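Local coordinates for protein alpha-L-arabinofuranosidase B (Aspergillus kawachii, PDB 6SXT) that hydrolyses terminal non-reducing alpha-L-arabinofuranosyl residues from arabinoxylan, arabinan and arabinogalactan, pairing a catalytic domain with an arabinose-binding domain, at residues Gly320-Gly325 and Ser434-Ser439; Thr378-Ala381 and Phe386-Glu389; Ser59-Phe64 and Lys118-Phe123. All coordinates share one frame; numbering follows the deposited sequence.

Contact 1: residues Gly320-Gly325 and Ser434-Ser439; sequences GSLVSG and SLRSWS
The guanidinium group of Arg436 turns its edge to the backbone carbonyl of Leu322, whose oxygen lies near the guanidinium plane, and a water sits at the same edge, also in plane. The indole of Trp438 likewise meets Leu322 at its rim: methyl CD1 of Leu322 lies 4.1 Å from CD1 of Trp438, near the ring plane and equally close to NE1. An edge-to-face contact with Phe123 of the catalytic domain ties the same indole to the other half of the enzyme.

Arg436 NH2 donates to Leu322 O over 2.9 Å, on a lone pair in the carbonyl plane and nearly straight (160° at the hydrogen). The water donates a hydrogen bond to the same oxygen, 2.7 Å from Leu322 O, and accepts one from Arg436 NH1, closing a small ring. After two extended torsions, a bend at chi3 (65°) turns the guanidinium toward the loop. NH1 also donates to Gln425 OE1 on the neighbouring strand 422-426.

Two donors thus grip one carbonyl, and the planar guanidinium, held by several hydrogen bonds, is fixed in rotation, joining the 320-325 loop at the start of the arabinose-binding domain to strand 433-437 within it.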
# COMPACT_ATOMS: atom_id res chain seq x y z
N GLY A 320 -12.22 4.89 3.79
CA GLY A 320 -13.29 3.99 3.43
C GLY A 320 -13.40 2.81 4.39
O GLY A 320 -12.53 2.63 5.26
N SER A 321 -14.45 2.02 4.27
CA SER A 321 -14.61 0.82 5.14
C SER A 321 -13.67 -0.29 4.68
O SER A 321 -13.71 -0.71 3.51
CB SER A 321 -16.04 0.36 5.12
OG SER A 321 -16.14 -0.84 5.89
N LEU A 322 -12.93 -0.85 5.62
CA LEU A 322 -12.10 -2.04 5.41
C LEU A 322 -12.85 -3.36 5.69
O LEU A 322 -12.26 -4.41 5.46
CB LEU A 322 -10.91 -1.96 6.38
CG LEU A 322 -9.79 -1.05 5.90
CD1 LEU A 322 -8.93 -0.58 7.04
CD2 LEU A 322 -8.93 -1.71 4.82
N VAL A 323 -14.08 -3.30 6.16
CA VAL A 323 -14.76 -4.49 6.73
C VAL A 323 -16.03 -4.78 5.96
O VAL A 323 -16.73 -3.84 5.53
CB VAL A 323 -15.03 -4.25 8.22
CG1 VAL A 323 -15.79 -5.41 8.84
CG2 VAL A 323 -13.74 -4.02 8.93
N SER A 324 -16.29 -6.04 5.74
CA SER A 324 -17.59 -6.51 5.24
C SER A 324 -17.95 -7.83 5.91
O SER A 324 -17.07 -8.45 6.55
CB SER A 324 -17.59 -6.64 3.73
OG SER A 324 -16.77 -7.69 3.28
N GLY A 325 -19.16 -8.31 5.63
CA GLY A 325 -19.60 -9.60 6.18
C GLY A 325 -20.03 -9.45 7.65
O GLY A 325 -20.16 -8.36 8.20
N SER A 434 -14.07 -14.23 6.01
CA SER A 434 -12.66 -14.40 5.66
C SER A 434 -11.91 -13.31 6.42
O SER A 434 -12.37 -12.16 6.43
CB SER A 434 -12.40 -14.35 4.17
OG SER A 434 -13.12 -15.41 3.52
N LEU A 435 -10.73 -13.60 6.94
CA LEU A 435 -10.01 -12.61 7.76
C LEU A 435 -8.76 -12.17 6.99
O LEU A 435 -7.78 -12.93 6.84
CB LEU A 435 -9.65 -13.27 9.11
CG LEU A 435 -10.86 -13.57 9.98
CD1 LEU A 435 -10.44 -14.36 11.23
CD2 LEU A 435 -11.52 -12.29 10.40
N ARG A 436 -8.83 -10.96 6.42
CA ARG A 436 -7.75 -10.45 5.56
C ARG A 436 -6.69 -9.76 6.42
O ARG A 436 -7.04 -8.98 7.26
CB ARG A 436 -8.36 -9.44 4.58
CG ARG A 436 -7.41 -9.03 3.46
CD ARG A 436 -8.06 -8.13 2.41
NE ARG A 436 -8.42 -6.88 3.05
CZ ARG A 436 -9.66 -6.50 3.41
NH1 ARG A 436 -10.72 -7.26 3.17
NH2 ARG A 436 -9.85 -5.35 4.06
N SER A 437 -5.43 -10.02 6.16
CA SER A 437 -4.33 -9.31 6.84
C SER A 437 -4.45 -7.82 6.52
O SER A 437 -4.49 -7.48 5.34
CB SER A 437 -3.02 -9.85 6.46
OG SER A 437 -1.95 -9.00 6.91
N TRP A 438 -4.46 -6.96 7.54
CA TRP A 438 -4.38 -5.51 7.29
C TRP A 438 -3.05 -5.15 6.66
O TRP A 438 -3.01 -4.35 5.71
CB TRP A 438 -4.57 -4.75 8.60
CG TRP A 438 -4.44 -3.27 8.39
CD1 TRP A 438 -5.41 -2.42 7.93
CD2 TRP A 438 -3.24 -2.50 8.48
NE1 TRP A 438 -4.89 -1.17 7.76
CE2 TRP A 438 -3.57 -1.19 8.08
CE3 TRP A 438 -1.94 -2.80 8.84
CZ2 TRP A 438 -2.61 -0.17 8.03
CZ3 TRP A 438 -1.00 -1.80 8.82
CH2 TRP A 438 -1.31 -0.52 8.36
N SER A 439 -1.93 -5.71 7.14
CA SER A 439 -0.62 -5.24 6.70
C SER A 439 -0.24 -5.88 5.33
O SER A 439 0.53 -5.27 4.58
CB SER A 439 0.43 -5.48 7.73
OG SER A 439 0.55 -6.86 8.00
O HOH W 1 -13.30 -6.52 4.17

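Contact 2: residues Thr378-Ala381 and Phe386-Glu389; sequences TGLA and FSFE
Ser387 and Leu380 make the one hydrogen bond between 378-381 and 386-389, and it pairs a side chain with a backbone. The amide N of Leu380 donates to Ser387 OG at 3.0 Å, with 156° at the hydrogen. The serine hydroxyl is placed for this by its first torsion (chi1 -61°), which sets OG beside its own backbone N and opposite its carbonyl carbon. The same OG donates a hydrogen bond to Ala420 O, so the hydroxyl joins the turn to a third piece of chain.

Van der Waals contact lies alongside that bond. The branch carbon of Leu380 rests against the hydroxyl, CG lying 3.4 Å from Ser387 OG, and CD1 follows along the same serine, 4.2 Å from Ser387 CB. Beyond the serine, Leu380 packs on Phe416 and His417 of helix 414-419.

The remaining contacts are made through the backbone. Thr378 and Phe386 form an antiparallel non-hydrogen-bonded pair, CA to CA 4.8 Å, with diverging side chains. At the next residue the chains draw closer still: the CA atoms of Gly379 and Phe386 are 3.7 Å apart, and Gly379 N comes within 3.6 Å of Phe386 CA. Gly379 has no side chain to intrude here, where a beta carbon would crowd Phe386 N. The pairing is the end of a beta hairpin formed by strands 374-378 and 386-390 in the arabinose-binding domain, a beta-trefoil.

Once the first strand leaves the regular pairing, a hydroxyl therefore takes over as acceptor for a turn amide. By also meeting Ala420 O, that single polar atom links the hairpin end to the chain just after helix 414-419.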
# COMPACT_ATOMS: atom_id res chain seq x y z
N THR A 378 -10.54 -4.60 19.51
CA THR A 378 -10.24 -3.55 18.52
C THR A 378 -8.87 -3.82 17.93
O THR A 378 -7.85 -4.05 18.63
CB THR A 378 -10.34 -2.16 19.15
OG1 THR A 378 -11.63 -2.11 19.73
CG2 THR A 378 -10.15 -1.07 18.11
N GLY A 379 -8.78 -3.70 16.58
CA GLY A 379 -7.53 -3.97 15.89
C GLY A 379 -6.39 -3.15 16.43
O GLY A 379 -6.50 -1.89 16.59
N LEU A 380 -5.29 -3.81 16.67
CA LEU A 380 -4.14 -3.16 17.31
C LEU A 380 -3.55 -2.09 16.40
O LEU A 380 -2.95 -1.14 16.96
CB LEU A 380 -3.12 -4.21 17.71
CG LEU A 380 -3.57 -5.15 18.85
CD1 LEU A 380 -2.59 -6.23 19.02
CD2 LEU A 380 -3.70 -4.36 20.15
N ALA A 381 -3.56 -2.29 15.08
CA ALA A 381 -3.00 -1.27 14.15
C ALA A 381 -4.06 -0.49 13.38
O ALA A 381 -3.68 0.47 12.68
CB ALA A 381 -2.06 -1.93 13.18
N PHE A 386 -9.74 -5.86 13.55
CA PHE A 386 -9.79 -6.64 14.82
C PHE A 386 -8.46 -7.35 15.03
O PHE A 386 -7.65 -7.65 14.11
CB PHE A 386 -10.99 -7.58 14.85
CG PHE A 386 -12.30 -6.87 14.78
CD1 PHE A 386 -12.86 -6.30 15.91
CD2 PHE A 386 -12.92 -6.64 13.56
CE1 PHE A 386 -14.05 -5.61 15.85
CE2 PHE A 386 -14.11 -5.95 13.50
CZ PHE A 386 -14.67 -5.41 14.63
N SER A 387 -8.27 -7.72 16.32
CA SER A 387 -7.18 -8.61 16.74
C SER A 387 -7.81 -9.72 17.61
O SER A 387 -8.86 -9.46 18.21
CB SER A 387 -6.10 -7.85 17.45
OG SER A 387 -5.50 -6.83 16.61
N PHE A 388 -7.21 -10.90 17.57
CA PHE A 388 -7.79 -12.12 18.17
C PHE A 388 -6.89 -12.58 19.32
O PHE A 388 -5.75 -12.93 19.09
CB PHE A 388 -7.95 -13.19 17.10
CG PHE A 388 -8.96 -12.77 16.06
CD1 PHE A 388 -10.29 -13.07 16.22
CD2 PHE A 388 -8.59 -11.98 15.00
CE1 PHE A 388 -11.24 -12.62 15.32
CE2 PHE A 388 -9.54 -11.54 14.09
CZ PHE A 388 -10.86 -11.87 14.25
N GLU A 389 -7.39 -12.38 20.53
CA GLU A 389 -6.64 -12.65 21.78
C GLU A 389 -7.01 -14.05 22.28
O GLU A 389 -8.16 -14.41 22.31
CB GLU A 389 -7.02 -11.61 22.82
CG GLU A 389 -6.19 -11.74 24.09
CD GLU A 389 -6.65 -10.79 25.16
OE1 GLU A 389 -7.72 -10.20 24.97
OE2 GLU A 389 -5.88 -10.52 26.06

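Contact 3: residues Ser59-Phe64 and Lys118-Phe123; sequences SAQDTF and KAYGVF
Gln61 swings its CG opposite the backbone N (chi1 174°) and runs on extended, carrying its amide from the helix to the ring of Tyr120; Asp62, the next residue, keeps CG beside its own N (chi1 -70°) and brings its carboxylate to the phenol oxygen. One side chain therefore covers the ring while the other holds its end.

The Gln61 amide lies over one face of Tyr120, offset toward the rim, its plane only 19° from that of the ring. NE2 approaches CD2 of Tyr120 at 3.3 Å and also donates a hydrogen bond to Ala107 O, while OE1 accepts a hydrogen bond from Tyr34 OH. These partners hold the amide flat against the ring.

Asp62 meets Tyr120 at the edge. The phenol donates to OD1 on its syn lone pair, with OH and OD1 2.6 Å apart, and the carboxylate stands steeply to the ring at 73°. From the strand, Lys118 NZ adds a weak bond to Tyr120 OH at 3.2 Å. A water bridges Asp62 OD2 and Lys118 NZ, lying 2.8 Å from the latter.

The short phenol-carboxylate bond, with a lysine close by, would probably favour the charged aspartate, and fastens helix 58-64 to strand 117-124 of the catalytic domain.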
# COMPACT_ATOMS: atom_id res chain seq x y z
N SER A 59 -17.61 -0.05 -8.17
CA SER A 59 -18.64 -1.09 -8.20
C SER A 59 -18.24 -2.17 -9.21
O SER A 59 -18.42 -3.38 -8.92
CB SER A 59 -19.98 -0.43 -8.47
OG SER A 59 -20.95 -1.43 -8.54
N ALA A 60 -17.67 -1.76 -10.34
CA ALA A 60 -17.20 -2.72 -11.35
C ALA A 60 -16.06 -3.57 -10.78
O ALA A 60 -15.96 -4.75 -11.07
CB ALA A 60 -16.77 -2.03 -12.62
N GLN A 61 -15.19 -3.00 -9.95
CA GLN A 61 -14.15 -3.81 -9.29
C GLN A 61 -14.80 -4.83 -8.35
O GLN A 61 -14.45 -6.00 -8.41
CB GLN A 61 -13.16 -2.95 -8.51
CG GLN A 61 -12.19 -3.79 -7.71
CD GLN A 61 -11.15 -3.01 -6.97
OE1 GLN A 61 -10.45 -2.19 -7.55
NE2 GLN A 61 -11.00 -3.31 -5.67
N ASP A 62 -15.70 -4.36 -7.50
CA ASP A 62 -16.37 -5.26 -6.54
C ASP A 62 -17.01 -6.43 -7.31
O ASP A 62 -16.96 -7.59 -6.82
CB ASP A 62 -17.41 -4.49 -5.76
CG ASP A 62 -16.83 -3.48 -4.79
OD1 ASP A 62 -15.62 -3.50 -4.55
OD2 ASP A 62 -17.66 -2.71 -4.22
N THR A 63 -17.66 -6.16 -8.45
CA THR A 63 -18.31 -7.22 -9.24
C THR A 63 -17.28 -8.20 -9.76
O THR A 63 -17.44 -9.45 -9.64
CB THR A 63 -19.10 -6.55 -10.38
OG1 THR A 63 -20.12 -5.79 -9.72
CG2 THR A 63 -19.70 -7.52 -11.35
N PHE A 64 -16.20 -7.70 -10.35
CA PHE A 64 -15.16 -8.56 -10.96
C PHE A 64 -14.51 -9.43 -9.90
O PHE A 64 -14.21 -10.59 -10.16
CB PHE A 64 -14.12 -7.69 -11.66
CG PHE A 64 -13.09 -8.49 -12.39
CD1 PHE A 64 -13.44 -9.19 -13.53
CD2 PHE A 64 -11.77 -8.52 -11.97
CE1 PHE A 64 -12.48 -9.90 -14.24
CE2 PHE A 64 -10.81 -9.21 -12.70
CZ PHE A 64 -11.17 -9.85 -13.84
N LYS A 118 -17.12 5.51 -3.32
CA LYS A 118 -16.04 4.57 -3.00
C LYS A 118 -15.03 4.49 -4.13
O LYS A 118 -15.35 4.58 -5.33
CB LYS A 118 -16.60 3.17 -2.68
CG LYS A 118 -15.63 2.33 -1.86
CD LYS A 118 -16.22 1.02 -1.40
CE LYS A 118 -15.22 0.24 -0.61
NZ LYS A 118 -15.85 -0.97 -0.11
N ALA A 119 -13.76 4.36 -3.75
CA ALA A 119 -12.68 4.04 -4.67
C ALA A 119 -11.60 3.32 -3.90
O ALA A 119 -11.67 3.23 -2.66
CB ALA A 119 -12.12 5.30 -5.30
N TYR A 120 -10.62 2.82 -4.64
CA TYR A 120 -9.55 1.96 -4.07
C TYR A 120 -8.19 2.51 -4.43
O TYR A 120 -7.93 2.75 -5.62
CB TYR A 120 -9.73 0.56 -4.64
CG TYR A 120 -10.96 -0.14 -4.13
CD1 TYR A 120 -11.02 -0.59 -2.81
CD2 TYR A 120 -12.09 -0.30 -4.93
CE1 TYR A 120 -12.14 -1.27 -2.34
CE2 TYR A 120 -13.20 -0.99 -4.47
CZ TYR A 120 -13.23 -1.47 -3.17
OH TYR A 120 -14.36 -2.09 -2.71
N GLY A 121 -7.33 2.68 -3.41
CA GLY A 121 -5.93 3.01 -3.59
C GLY A 121 -5.05 1.78 -3.69
O GLY A 121 -5.54 0.66 -3.68
N VAL A 122 -3.76 2.03 -3.72
CA VAL A 122 -2.75 0.97 -3.92
C VAL A 122 -2.01 0.77 -2.59
O VAL A 122 -1.13 1.55 -2.29
CB VAL A 122 -1.79 1.30 -5.06
CG1 VAL A 122 -0.85 0.15 -5.33
CG2 VAL A 122 -2.57 1.68 -6.31
N PHE A 123 -2.41 -0.24 -1.84
CA PHE A 123 -1.82 -0.53 -0.52
C PHE A 123 -0.64 -1.48 -0.75
O PHE A 123 -0.84 -2.62 -1.22
CB PHE A 123 -2.85 -1.18 0.37
CG PHE A 123 -2.46 -1.32 1.81
CD1 PHE A 123 -1.67 -2.38 2.24
CD2 PHE A 123 -2.95 -0.42 2.75
CE1 PHE A 123 -1.34 -2.51 3.59
CE2 PHE A 123 -2.64 -0.57 4.09
CZ PHE A 123 -1.87 -1.64 4.52
O HOH W 2 -17.92 -2.05 -1.70

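Contacts 1 and 3 are largely buried, whereas contact 2 lies at the surface. Contacts 1 and 2 both belong to the arabinose-binding domain and touch through Leu435 and Phe388; along the chain, contact 2 is nested within the loop that contact 1 closes. Contact 3 is in the catalytic domain, yet Phe123 at the end of its strand packs on Trp438 and Ser439 of contact 1, so these two meet across the domain boundary. The chemistry differs with place: contact 1 sets a cationic side chain on a carbonyl, contact 2 a neutral hydroxyl on a turn amide, and contact 3 a carboxylate at a phenol whose ring face is covered by an amide.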